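Local structure of putative pyridoxal phosphate-dependent transferase (Clostridium difficile, 4DQ6) at residues M234-T237 and N241-G244; I217-A220 and E225-K228; K116-E121 and E156-K161; N197-S202 and E255-L260. The protein is a putative transferase of the aminotransferase class I and II family that binds pyridoxal-5'-phosphate and has a large mixed beta sheet flanked by helices. One frame throughout, in Å; residues are numbered along the deposited sequence.

In the fold
All four contacts belong to the framework of the mixed seven-stranded sheet. Contact 3 comes first along the chain, pairing strand 116-119 with helix 155-161. Contact 4 runs from strand 199-203 to helix 255-267, and within that span contact 2 and then contact 1 are made. The centres of contacts 2 and 4 lie about 12 Å apart; they touch through Met219 CE and Ile200 CD1 at 3.7 Å and a probable hydrogen bond between Lys199 NZ and Lys228 O at 3.1 Å. Contact 1, about 29 Å from contact 3 between centres, shapes the turn beside the pyridoxal-5'-phosphate, about 5 Å from the Thr237 side chain, whereas contacts 2 to 4 join helices and loops to the sheet farther away.

Contact 1: M234-T237 and N241-G244; sequences MAPT and NIAG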
loop_
_atom_site.group_PDB
_atom_site.type_symbol
_atom_site.label_atom_id
_atom_site.label_comp_id
_atom_site.label_asym_id
_atom_site.label_seq_id
_atom_site.Cartn_x
_atom_site.Cartn_y
_atom_site.Cartn_z
ATOM N N MET A 234 13.994 -2.810 -6.553
ATOM C CA MET A 234 13.554 -3.267 -7.898
ATOM C C MET A 234 12.072 -3.532 -7.863
ATOM O O MET A 234 11.480 -3.561 -6.794
ATOM C CB MET A 234 14.299 -4.483 -8.374
ATOM C CG MET A 234 15.795 -4.223 -8.738
ATOM S SD MET A 234 16.621 -5.824 -9.021
ATOM C CE MET A 234 18.150 -5.323 -9.873
ATOM N N ALA A 235 11.459 -3.763 -9.027
ATOM C CA ALA A 235 10.023 -3.988 -9.042
ATOM C C ALA A 235 9.695 -4.548 -10.416
ATOM O O ALA A 235 10.443 -4.305 -11.357
ATOM C CB ALA A 235 9.247 -2.694 -8.869
ATOM N N PRO A 236 8.550 -5.239 -10.579
ATOM C CA PRO A 236 8.043 -5.583 -11.893
ATOM C C PRO A 236 7.278 -4.474 -12.583
ATOM O O PRO A 236 6.850 -4.650 -13.728
ATOM C CB PRO A 236 7.119 -6.720 -11.571
ATOM C CG PRO A 236 6.530 -6.391 -10.267
ATOM C CD PRO A 236 7.713 -5.820 -9.523
ATOM N N THR A 237 7.068 -3.346 -11.906
ATOM C CA THR A 237 6.066 -2.391 -12.319
ATOM C C THR A 237 6.446 -1.621 -13.568
ATOM O O THR A 237 5.605 -1.399 -14.422
ATOM C CB THR A 237 5.661 -1.412 -11.226
ATOM O OG1 THR A 237 6.848 -0.820 -10.746
ATOM C CG2 THR A 237 4.980 -2.122 -10.090
ATOM N N ASN A 241 4.514 -2.748 -16.861
ATOM C CA ASN A 241 3.380 -1.824 -16.850
ATOM C C ASN A 241 2.294 -2.178 -15.871
ATOM O O ASN A 241 1.076 -2.212 -16.261
ATOM C CB ASN A 241 2.764 -1.704 -18.232
ATOM C CG ASN A 241 1.959 -0.445 -18.396
ATOM O OD1 ASN A 241 2.167 0.561 -17.729
ATOM N ND2 ASN A 241 1.094 -0.468 -19.341
ATOM N N ILE A 242 2.695 -2.528 -14.652
ATOM C CA ILE A 242 1.736 -2.896 -13.604
ATOM C C ILE A 242 1.933 -2.015 -12.335
ATOM O O ILE A 242 1.646 -2.453 -11.235
ATOM C CB ILE A 242 1.765 -4.421 -13.291
ATOM C CG1 ILE A 242 3.141 -4.920 -12.879
ATOM C CG2 ILE A 242 1.195 -5.192 -14.497
ATOM C CD1 ILE A 242 3.196 -6.411 -12.519
ATOM N N ALA A 243 2.190 -0.733 -12.551
ATOM C CA ALA A 243 2.350 0.243 -11.407
ATOM C C ALA A 243 1.036 0.330 -10.626
ATOM O O ALA A 243 1.042 0.545 -9.418
ATOM C CB ALA A 243 2.788 1.622 -11.869
ATOM N N GLY A 244 -0.087 0.171 -11.326
ATOM C CA GLY A 244 -1.409 0.175 -10.725
ATOM C C GLY A 244 -1.673 -0.974 -9.782
ATOM O O GLY A 244 -2.639 -0.910 -8.996
#
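Thr237 and Ile242 meet through their backbones: Ile242 N donates to Thr237 O at 3.1 Å. The N-H...O angle is 147°, and the 129° C=O...N angle places the nitrogen on a lone pair in the carbonyl plane. This bond closes the short helix 237-240, and Asn241, the first residue after it, adopts a positive phi of 60° that turns the chain back. Van der Waals contacts line the turn. Thr237 CG2 lies 3.5 Å from Ile242 O, and Thr237 CB comes within 3.7 Å of Ala243 CA, so the threonine rests largely against main chain. Ile242 carries CG1 between its own backbone N and carbonyl carbon, which sends CD1 back to Pro236 CG at 4.0 Å; the two side chains cross at about a right angle. Farther out, Asn241 OD1 accepts a hydrogen bond from Met42 N, which, with a weak bond from ND2 to Phe44 O, holds the side-chain amide at both ends, while Pro236 packs on Thr281, Ser284 and Tyr285 of helix 275-287. Ile62 and Tyr65 of the second subunit pack on Asn241 and Ala243, bringing the turn to the dimer interface. The helix includes Lys238, a residue of the pyridoxal-5'-phosphate pocket. In the chain it falls between strands 230-234 and 248-251, antiparallel neighbours in the large sheet, with helix 275-287 packed against its approach at Pro236.

Contact 2: I217-A220 and E225-K228; sequences IPMA and EFEK
Two first torsions bring Met219 and Phe226 together in a Met-aromatic contact. Met219 has CG anti to its backbone N (chi1 171°) and a chain that bends at the next two bonds, whereas Phe226 has CG opposite its carbonyl carbon (chi1 -82°), directing the ring at the methionine. The sulfur then lies 3.6 Å from Phe226 CD2 and 4.5 Å from the ring centroid, at 56° to the ring normal, an oblique approach. The carbonyl of the same methionine takes a different route to the ring: Met219 O meets its edge in plane, 3.6 Å from CD2. One residue thus touches the phenylalanine with both its side chain and its backbone. Around this pair, Leu189 of helix 183-195 touches Met219 and Leu194 of the same helix touches Phe226, while Thr230 of strand 230-234 touches Met219 and Ala220. The contact therefore folds the loop before helix 224-228 back onto that helix, within the layer beside the sheet. Its other end is polar. Ala220 O and Glu227 N, 3.5 Å apart, are poorly angled for a bond; instead, in one of two Glu227 conformers, water 1 bridges Ala220 O (2.8 Å) and Glu227 OE1, with water 2 a second bridge, weak at OE1.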
loop_
_atom_site.group_PDB
_atom_site.type_symbol
_atom_site.label_atom_id
_atom_site.label_comp_id
_atom_site.label_asym_id
_atom_site.label_seq_id
_atom_site.Cartn_x
_atom_site.Cartn_y
_atom_site.Cartn_z
ATOM N N ILE A 217 23.931 -3.886 -14.738
ATOM C CA ILE A 217 24.798 -4.421 -13.669
ATOM C C ILE A 217 24.267 -3.939 -12.319
ATOM O O ILE A 217 24.371 -2.748 -12.027
ATOM C CB ILE A 217 26.236 -3.869 -13.813
ATOM C CG1 ILE A 217 26.800 -4.112 -15.208
ATOM C CG2 ILE A 217 27.137 -4.419 -12.715
ATOM C CD1 ILE A 217 26.869 -5.545 -15.641
ATOM N N PRO A 218 23.703 -4.809 -11.492
ATOM C CA PRO A 218 23.286 -4.405 -10.176
ATOM C C PRO A 218 24.548 -3.986 -9.428
ATOM O O PRO A 218 25.534 -4.729 -9.379
ATOM C CB PRO A 218 22.598 -5.665 -9.609
ATOM C CG PRO A 218 22.240 -6.443 -10.850
ATOM C CD PRO A 218 23.306 -6.177 -11.810
ATOM N N MET A 219 24.467 -2.847 -8.760
ATOM C CA MET A 219 25.611 -2.411 -8.013
ATOM C C MET A 219 26.072 -3.436 -6.988
ATOM O O MET A 219 27.270 -3.675 -6.779
ATOM C CB MET A 219 25.253 -1.096 -7.333
ATOM C CG MET A 219 26.265 -0.572 -6.324
ATOM S SD MET A 219 27.917 -0.127 -6.962
ATOM C CE MET A 219 27.694 1.647 -7.119
ATOM N N ALA A 220 25.119 -4.022 -6.291
ATOM C CA ALA A 220 25.431 -4.994 -5.242
ATOM C C ALA A 220 26.037 -6.284 -5.777
ATOM O O ALA A 220 26.573 -7.067 -4.988
ATOM C CB ALA A 220 24.136 -5.350 -4.498
ATOM N N GLU A 225 32.035 -7.074 -1.131
ATOM C CA GLU A 225 32.160 -5.867 -0.359
ATOM C C GLU A 225 31.040 -4.870 -0.786
ATOM O O GLU A 225 30.431 -4.160 0.037
ATOM C CB GLU A 225 33.537 -5.253 -0.613
ATOM C CG GLU A 225 34.760 -6.081 -0.134
ATOM C CD GLU A 225 34.995 -7.458 -0.815
ATOM O OE1 GLU A 225 34.747 -7.628 -2.046
ATOM O OE2 GLU A 225 35.484 -8.385 -0.081
ATOM N N PHE A 226 30.755 -4.840 -2.085
ATOM C CA PHE A 226 29.676 -3.959 -2.547
ATOM C C PHE A 226 28.320 -4.496 -2.109
ATOM O O PHE A 226 27.430 -3.722 -1.730
ATOM C CB PHE A 226 29.715 -3.835 -4.048
ATOM C CG PHE A 226 30.693 -2.849 -4.593
ATOM C CD1 PHE A 226 31.851 -2.475 -3.924
ATOM C CD2 PHE A 226 30.475 -2.342 -5.864
ATOM C CE1 PHE A 226 32.739 -1.596 -4.504
ATOM C CE2 PHE A 226 31.357 -1.450 -6.434
ATOM C CZ PHE A 226 32.502 -1.094 -5.774
ATOM N N GLU A 227 28.155 -5.815 -2.145
ATOM C CA GLU A 227 26.943 -6.467 -1.648
ATOM C C GLU A 227 26.642 -6.040 -0.218
ATOM O O GLU A 227 25.498 -5.798 0.129
ATOM C CB GLU A 227 27.093 -7.993 -1.746
ATOM C CG GLU A 227 25.978 -8.816 -1.119
ATOM C CD GLU A 227 26.262 -10.303 -1.179
ATOM O OE1 GLU A 227 26.124 -10.843 -2.301
ATOM O OE2 GLU A 227 26.624 -10.914 -0.120
ATOM N N LYS A 228 27.686 -5.935 0.603
ATOM C CA LYS A 228 27.481 -5.551 1.977
ATOM C C LYS A 228 27.227 -4.063 2.195
ATOM O O LYS A 228 26.735 -3.666 3.263
ATOM C CB LYS A 228 28.646 -6.082 2.831
ATOM C CG LYS A 228 28.604 -7.615 2.970
ATOM C CD LYS A 228 27.232 -8.212 3.405
ATOM C CE LYS A 228 26.921 -9.532 2.672
ATOM N NZ LYS A 228 25.708 -10.296 3.160
HETATM O O HOH W 1 25.534 -9.638 -4.461
HETATM O O HOH W 2 27.641 -9.720 -5.204
#

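Contact 3: K116-E121 and E156-K161; sequences KIMIQE and EDIENK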
loop_
_atom_site.group_PDB
_atom_site.type_symbol
_atom_site.label_atom_id
_atom_site.label_comp_id
_atom_site.label_asym_id
_atom_site.label_seq_id
_atom_site.Cartn_x
_atom_site.Cartn_y
_atom_site.Cartn_z
ATOM N N LYS A 116 23.271 14.303 6.061
ATOM C CA LYS A 116 23.432 14.553 4.628
ATOM C C LYS A 116 23.280 13.269 3.791
ATOM O O LYS A 116 23.789 12.224 4.183
ATOM C CB LYS A 116 24.788 15.205 4.345
ATOM C CG LYS A 116 24.930 16.638 4.830
ATOM C CD LYS A 116 26.400 17.036 4.781
ATOM C CE LYS A 116 26.608 18.469 5.217
ATOM N NZ LYS A 116 26.739 18.536 6.695
ATOM N N ILE A 117 22.551 13.385 2.670
ATOM C CA ILE A 117 22.259 12.317 1.719
ATOM C C ILE A 117 22.517 12.918 0.344
ATOM O O ILE A 117 22.021 14.019 0.019
ATOM C CB ILE A 117 20.791 11.862 1.843
ATOM C CG1 ILE A 117 20.513 11.261 3.241
ATOM C CG2 ILE A 117 20.489 10.887 0.702
ATOM C CD1 ILE A 117 19.076 10.840 3.496
ATOM N N MET A 118 23.258 12.164 -0.467
ATOM C CA MET A 118 23.712 12.623 -1.745
ATOM C C MET A 118 22.946 11.972 -2.870
ATOM O O MET A 118 22.660 10.745 -2.820
ATOM C CB MET A 118 25.222 12.357 -1.901
ATOM C CG MET A 118 25.795 12.809 -3.210
ATOM S SD MET A 118 27.580 12.588 -3.475
ATOM C CE MET A 118 28.257 13.876 -2.463
ATOM N N ILE A 119 22.569 12.818 -3.838
ATOM C CA ILE A 119 21.953 12.328 -5.124
ATOM C C ILE A 119 22.668 12.946 -6.317
ATOM O O ILE A 119 23.492 13.882 -6.133
ATOM C CB ILE A 119 20.433 12.600 -5.231
ATOM C CG1 ILE A 119 20.133 14.074 -5.419
ATOM C CG2 ILE A 119 19.639 11.964 -4.065
ATOM C CD1 ILE A 119 18.652 14.384 -5.664
ATOM N N GLN A 120 22.476 12.442 -7.539
ATOM C CA GLN A 120 23.031 13.029 -8.767
ATOM C C GLN A 120 21.921 13.541 -9.674
ATOM O O GLN A 120 21.082 12.753 -10.156
ATOM C CB GLN A 120 23.841 12.005 -9.540
ATOM C CG GLN A 120 24.931 11.307 -8.750
ATOM C CD GLN A 120 25.563 10.143 -9.467
ATOM O OE1 GLN A 120 24.906 9.143 -9.769
ATOM N NE2 GLN A 120 26.854 10.247 -9.750
ATOM N N GLU A 121 21.875 14.820 -9.913
ATOM C CA GLU A 121 20.877 15.450 -10.792
ATOM C C GLU A 121 21.445 15.735 -12.179
ATOM O O GLU A 121 22.636 15.912 -12.351
ATOM C CB GLU A 121 20.400 16.744 -10.133
ATOM C CG GLU A 121 19.462 16.387 -8.965
ATOM C CD GLU A 121 18.679 17.540 -8.378
ATOM O OE1 GLU A 121 19.085 18.682 -8.613
ATOM O OE2 GLU A 121 17.649 17.290 -7.678
ATOM N N GLU A 156 35.043 13.646 -9.118
ATOM C CA GLU A 156 35.711 14.692 -8.357
ATOM C C GLU A 156 34.693 15.442 -7.505
ATOM O O GLU A 156 34.964 15.738 -6.346
ATOM C CB GLU A 156 36.450 15.689 -9.293
ATOM C CG GLU A 156 37.287 16.754 -8.591
ATOM C CD GLU A 156 37.954 17.739 -9.555
ATOM O OE1 GLU A 156 39.056 18.230 -9.239
ATOM O OE2 GLU A 156 37.366 18.019 -10.624
ATOM N N ASP A 157 33.537 15.776 -8.078
ATOM C CA ASP A 157 32.525 16.540 -7.337
ATOM C C ASP A 157 31.978 15.738 -6.160
ATOM O O ASP A 157 31.808 16.291 -5.048
ATOM C CB ASP A 157 31.398 17.005 -8.261
ATOM C CG ASP A 157 30.464 17.963 -7.606
ATOM O OD1 ASP A 157 30.872 19.117 -7.269
ATOM O OD2 ASP A 157 29.315 17.547 -7.373
ATOM N N ILE A 158 31.742 14.439 -6.392
ATOM C CA ILE A 158 31.262 13.504 -5.355
ATOM C C ILE A 158 32.262 13.497 -4.200
ATOM O O ILE A 158 31.897 13.728 -3.032
ATOM C CB ILE A 158 31.183 12.080 -5.868
ATOM C CG1 ILE A 158 30.062 11.969 -6.921
ATOM C CG2 ILE A 158 30.840 11.132 -4.748
ATOM C CD1 ILE A 158 29.944 10.608 -7.628
ATOM N N GLU A 159 33.535 13.278 -4.533
ATOM C CA GLU A 159 34.625 13.341 -3.531
ATOM C C GLU A 159 34.652 14.655 -2.763
ATOM O O GLU A 159 34.810 14.664 -1.503
ATOM C CB GLU A 159 35.966 13.166 -4.244
ATOM C CG GLU A 159 36.356 11.728 -4.499
ATOM C CD GLU A 159 36.945 11.038 -3.269
ATOM O OE1 GLU A 159 37.001 11.635 -2.176
ATOM O OE2 GLU A 159 37.348 9.866 -3.410
ATOM N N ASN A 160 34.479 15.756 -3.485
ATOM C CA ASN A 160 34.558 17.094 -2.895
ATOM C C ASN A 160 33.419 17.369 -1.898
ATOM O O ASN A 160 33.543 18.175 -0.991
ATOM C CB ASN A 160 34.498 18.149 -3.994
ATOM C CG ASN A 160 35.878 18.539 -4.513
ATOM O OD1 ASN A 160 36.854 17.848 -4.225
ATOM N ND2 ASN A 160 35.949 19.566 -5.360
ATOM N N LYS A 161 32.293 16.696 -2.102
ATOM C CA LYS A 161 31.081 16.926 -1.314
ATOM C C LYS A 161 30.749 15.782 -0.348
ATOM O O LYS A 161 29.710 15.845 0.311
ATOM C CB LYS A 161 29.874 17.180 -2.239
ATOM C CG LYS A 161 29.951 18.396 -3.141
ATOM C CD LYS A 161 28.722 18.520 -4.038
ATOM C CE LYS A 161 28.809 19.693 -4.984
ATOM N NZ LYS A 161 27.941 19.552 -6.189
#
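Lys161, which packs on Met118 through its CB, has an ammonium group held by Asp157 and by Ile140 O. NZ donates to Asp157 OD2 at 2.7 Å, on the syn lone pair, and weakly to OD1 at 3.2 Å. Outside the helix, Ser141 OG bonds Asp157 OD2, tying this salt bridge to the residue after strand 137-140. The lysine presents its first methylene to strand 116-119: Met118 CE touches Lys161 CB at 3.7 Å. Met118 reaches out fully extended over its first two torsions and bends at the third (chi3 -75°), which lays CE beside Ile158 O, also at 3.7 Å. Its sulfur meets Ile158 CG2 at 3.8 Å, the two side chains crossing at about a right angle. The other branch ends in CD1, which packs against Gln120 NE2 at 3.8 Å; that nitrogen is hydrogen-bonded elsewhere. Helix 155-161 belongs to the beta-alpha-beta crossover from strand 137-140 to strand 165-171, passing over strand 116-119 between them. The chemistry divides accordingly: mainly methyl, methylene and sulfur groups meet across the interface, with the Gln120 amide and Ile158 O at its border, while Asp157 and Ile140 O meet the lysine's charge, keeping the ammonium out of the apolar contact.

Contact 4: N197-S202 and E255-L260; sequences NVKIIS and EKDYKL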
loop_
_atom_site.group_PDB
_atom_site.type_symbol
_atom_site.label_atom_id
_atom_site.label_comp_id
_atom_site.label_asym_id
_atom_site.label_seq_id
_atom_site.Cartn_x
_atom_site.Cartn_y
_atom_site.Cartn_z
ATOM N N ASN A 197 32.626 5.376 4.139
ATOM C CA ASN A 197 31.582 4.742 4.933
ATOM C C ASN A 197 30.197 5.283 4.617
ATOM O O ASN A 197 29.426 5.590 5.533
ATOM C CB ASN A 197 31.861 4.873 6.432
ATOM C CG ASN A 197 33.180 4.226 6.847
ATOM O OD1 ASN A 197 34.145 4.918 7.192
ATOM N ND2 ASN A 197 33.223 2.886 6.831
ATOM N N VAL A 198 29.892 5.370 3.317
ATOM C CA VAL A 198 28.624 5.913 2.829
ATOM C C VAL A 198 27.933 4.688 2.283
ATOM O O VAL A 198 28.492 3.973 1.417
ATOM C CB VAL A 198 28.747 6.921 1.675
ATOM C CG1 VAL A 198 27.396 7.381 1.129
ATOM C CG2 VAL A 198 29.512 8.159 2.095
ATOM N N LYS A 199 26.746 4.412 2.818
ATOM C CA LYS A 199 25.933 3.334 2.333
ATOM C C LYS A 199 25.219 3.762 1.036
ATOM O O LYS A 199 24.808 4.877 0.926
ATOM C CB LYS A 199 24.886 2.929 3.375
ATOM C CG LYS A 199 24.180 1.624 3.020
ATOM C CD LYS A 199 24.889 0.419 3.670
ATOM C CE LYS A 199 23.975 -0.809 3.745
ATOM N NZ LYS A 199 24.546 -1.946 4.560
ATOM N N ILE A 200 25.150 2.850 0.101
ATOM C CA ILE A 200 24.430 3.077 -1.177
ATOM C C ILE A 200 23.061 2.453 -1.214
ATOM O O ILE A 200 22.927 1.255 -0.886
ATOM C CB ILE A 200 25.220 2.565 -2.415
ATOM C CG1 ILE A 200 26.627 3.220 -2.422
ATOM C CG2 ILE A 200 24.418 2.844 -3.724
ATOM C CD1 ILE A 200 27.422 2.968 -3.683
ATOM N N ILE A 201 22.052 3.268 -1.563
ATOM C CA ILE A 201 20.728 2.738 -1.865
ATOM C C ILE A 201 20.584 2.855 -3.382
ATOM O O ILE A 201 20.660 3.916 -3.935
ATOM C CB ILE A 201 19.612 3.529 -1.194
ATOM C CG1 ILE A 201 19.610 3.367 0.331
ATOM C CG2 ILE A 201 18.269 3.037 -1.741
ATOM C CD1 ILE A 201 18.623 4.292 1.015
ATOM N N SER A 202 20.460 1.736 -4.073
ATOM C CA SER A 202 20.439 1.751 -5.525
ATOM C C SER A 202 19.030 1.489 -6.019
ATOM O O SER A 202 18.515 0.367 -5.829
ATOM C CB SER A 202 21.397 0.705 -6.050
ATOM O OG SER A 202 21.537 0.788 -7.472
ATOM N N GLU A 255 21.890 -8.425 7.415
ATOM C CA GLU A 255 20.743 -8.713 8.271
ATOM C C GLU A 255 20.336 -7.562 9.190
ATOM O O GLU A 255 19.187 -7.459 9.586
ATOM C CB GLU A 255 20.909 -9.996 9.078
ATOM C CG GLU A 255 22.097 -10.065 9.976
ATOM C CD GLU A 255 22.451 -11.525 10.211
ATOM O OE1 GLU A 255 21.495 -12.320 10.457
ATOM O OE2 GLU A 255 23.661 -11.871 10.138
ATOM N N LYS A 256 21.273 -6.700 9.546
ATOM C CA LYS A 256 20.926 -5.537 10.399
ATOM C C LYS A 256 20.109 -4.478 9.683
ATOM O O LYS A 256 19.205 -3.902 10.272
ATOM C CB LYS A 256 22.153 -4.862 10.964
ATOM C CG LYS A 256 22.972 -5.758 11.852
ATOM C CD LYS A 256 24.201 -5.014 12.334
ATOM C CE LYS A 256 23.856 -3.864 13.281
ATOM N NZ LYS A 256 25.010 -3.584 14.204
ATOM N N ASP A 257 20.433 -4.265 8.414
ATOM C CA ASP A 257 19.575 -3.458 7.514
ATOM C C ASP A 257 18.212 -4.087 7.279
ATOM O O ASP A 257 17.176 -3.377 7.305
ATOM C CB ASP A 257 20.235 -3.270 6.148
ATOM C CG ASP A 257 21.496 -2.461 6.186
ATOM O OD1 ASP A 257 21.767 -1.636 7.143
ATOM O OD2 ASP A 257 22.234 -2.592 5.180
ATOM N N TYR A 258 18.204 -5.406 7.044
ATOM C CA TYR A 258 16.943 -6.085 6.869
ATOM C C TYR A 258 16.039 -5.808 8.064
ATOM O O TYR A 258 14.850 -5.479 7.930
ATOM C CB TYR A 258 17.178 -7.577 6.631
ATOM C CG TYR A 258 15.950 -8.357 6.404
ATOM C CD1 TYR A 258 15.158 -8.698 7.472
ATOM C CD2 TYR A 258 15.580 -8.776 5.130
ATOM C CE1 TYR A 258 14.011 -9.419 7.298
ATOM C CE2 TYR A 258 14.412 -9.470 4.959
ATOM C CZ TYR A 258 13.645 -9.782 6.049
ATOM O OH TYR A 258 12.463 -10.507 5.949
ATOM N N LYS A 259 16.595 -5.992 9.250
ATOM C CA LYS A 259 15.789 -5.872 10.445
ATOM C C LYS A 259 15.252 -4.471 10.593
ATOM O O LYS A 259 14.135 -4.285 10.993
ATOM C CB LYS A 259 16.584 -6.227 11.706
ATOM C CG LYS A 259 15.790 -5.977 12.974
ATOM C CD LYS A 259 16.505 -6.461 14.228
ATOM C CE LYS A 259 15.490 -6.878 15.280
ATOM N NZ LYS A 259 14.744 -5.732 15.845
ATOM N N LEU A 260 16.078 -3.483 10.292
ATOM C CA LEU A 260 15.645 -2.117 10.454
ATOM C C LEU A 260 14.467 -1.802 9.545
ATOM O O LEU A 260 13.524 -1.164 9.955
ATOM C CB LEU A 260 16.763 -1.170 10.066
ATOM C CG LEU A 260 17.823 -0.772 11.079
ATOM C CD1 LEU A 260 18.685 0.224 10.346
ATOM C CD2 LEU A 260 17.216 -0.147 12.321
HETATM O O HOH W 3 23.911 0.163 6.844
#
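Lys199 and Asp257 form a salt bridge and hydrogen bond between strand 199-203 and helix 255-267, with NZ 2.5 Å from OD2. That distance is very short, and the position of OD2 is less certain than the rest, so the pairing is sounder than its exact length. A water supports it: water 3 donates to Asp257 OD1 at 2.8 Å and accepts a weak bond from Lys199 NZ at 3.2 Å, which links both carboxylate oxygens to one ammonium group. Lys199 NZ also donates to Lys228 O, the backbone near the end of helix 224-228. This second partner helps to fix the ammonium and should favour its charged form. The two side chains come from opposite directions across a gap of 10.6 Å between their CA atoms. The Lys199 chain starts out opposite its backbone N (chi1 -169°) and turns at chi2 (93°), which sets NZ before the aspartate. Only 72 Å² is buried between the segments, consistent with a join made by one charged pair. Outward from it, Ile231 of the adjacent strand touches both Lys199 and Asp257, and Leu110 of helix 99-110 touches Asp257 and Leu260. At the start of the strand segment, Asn197, with positive phi, is the C-prime residue of the Schellman motif ending helix 183-195. The salt bridge thus ties strand 199-203 of the large mixed sheet to helix 255-267, which follows strand 248-251, in the helix-flanked sheet of the fold-type I pyridoxal-phosphate enzymes.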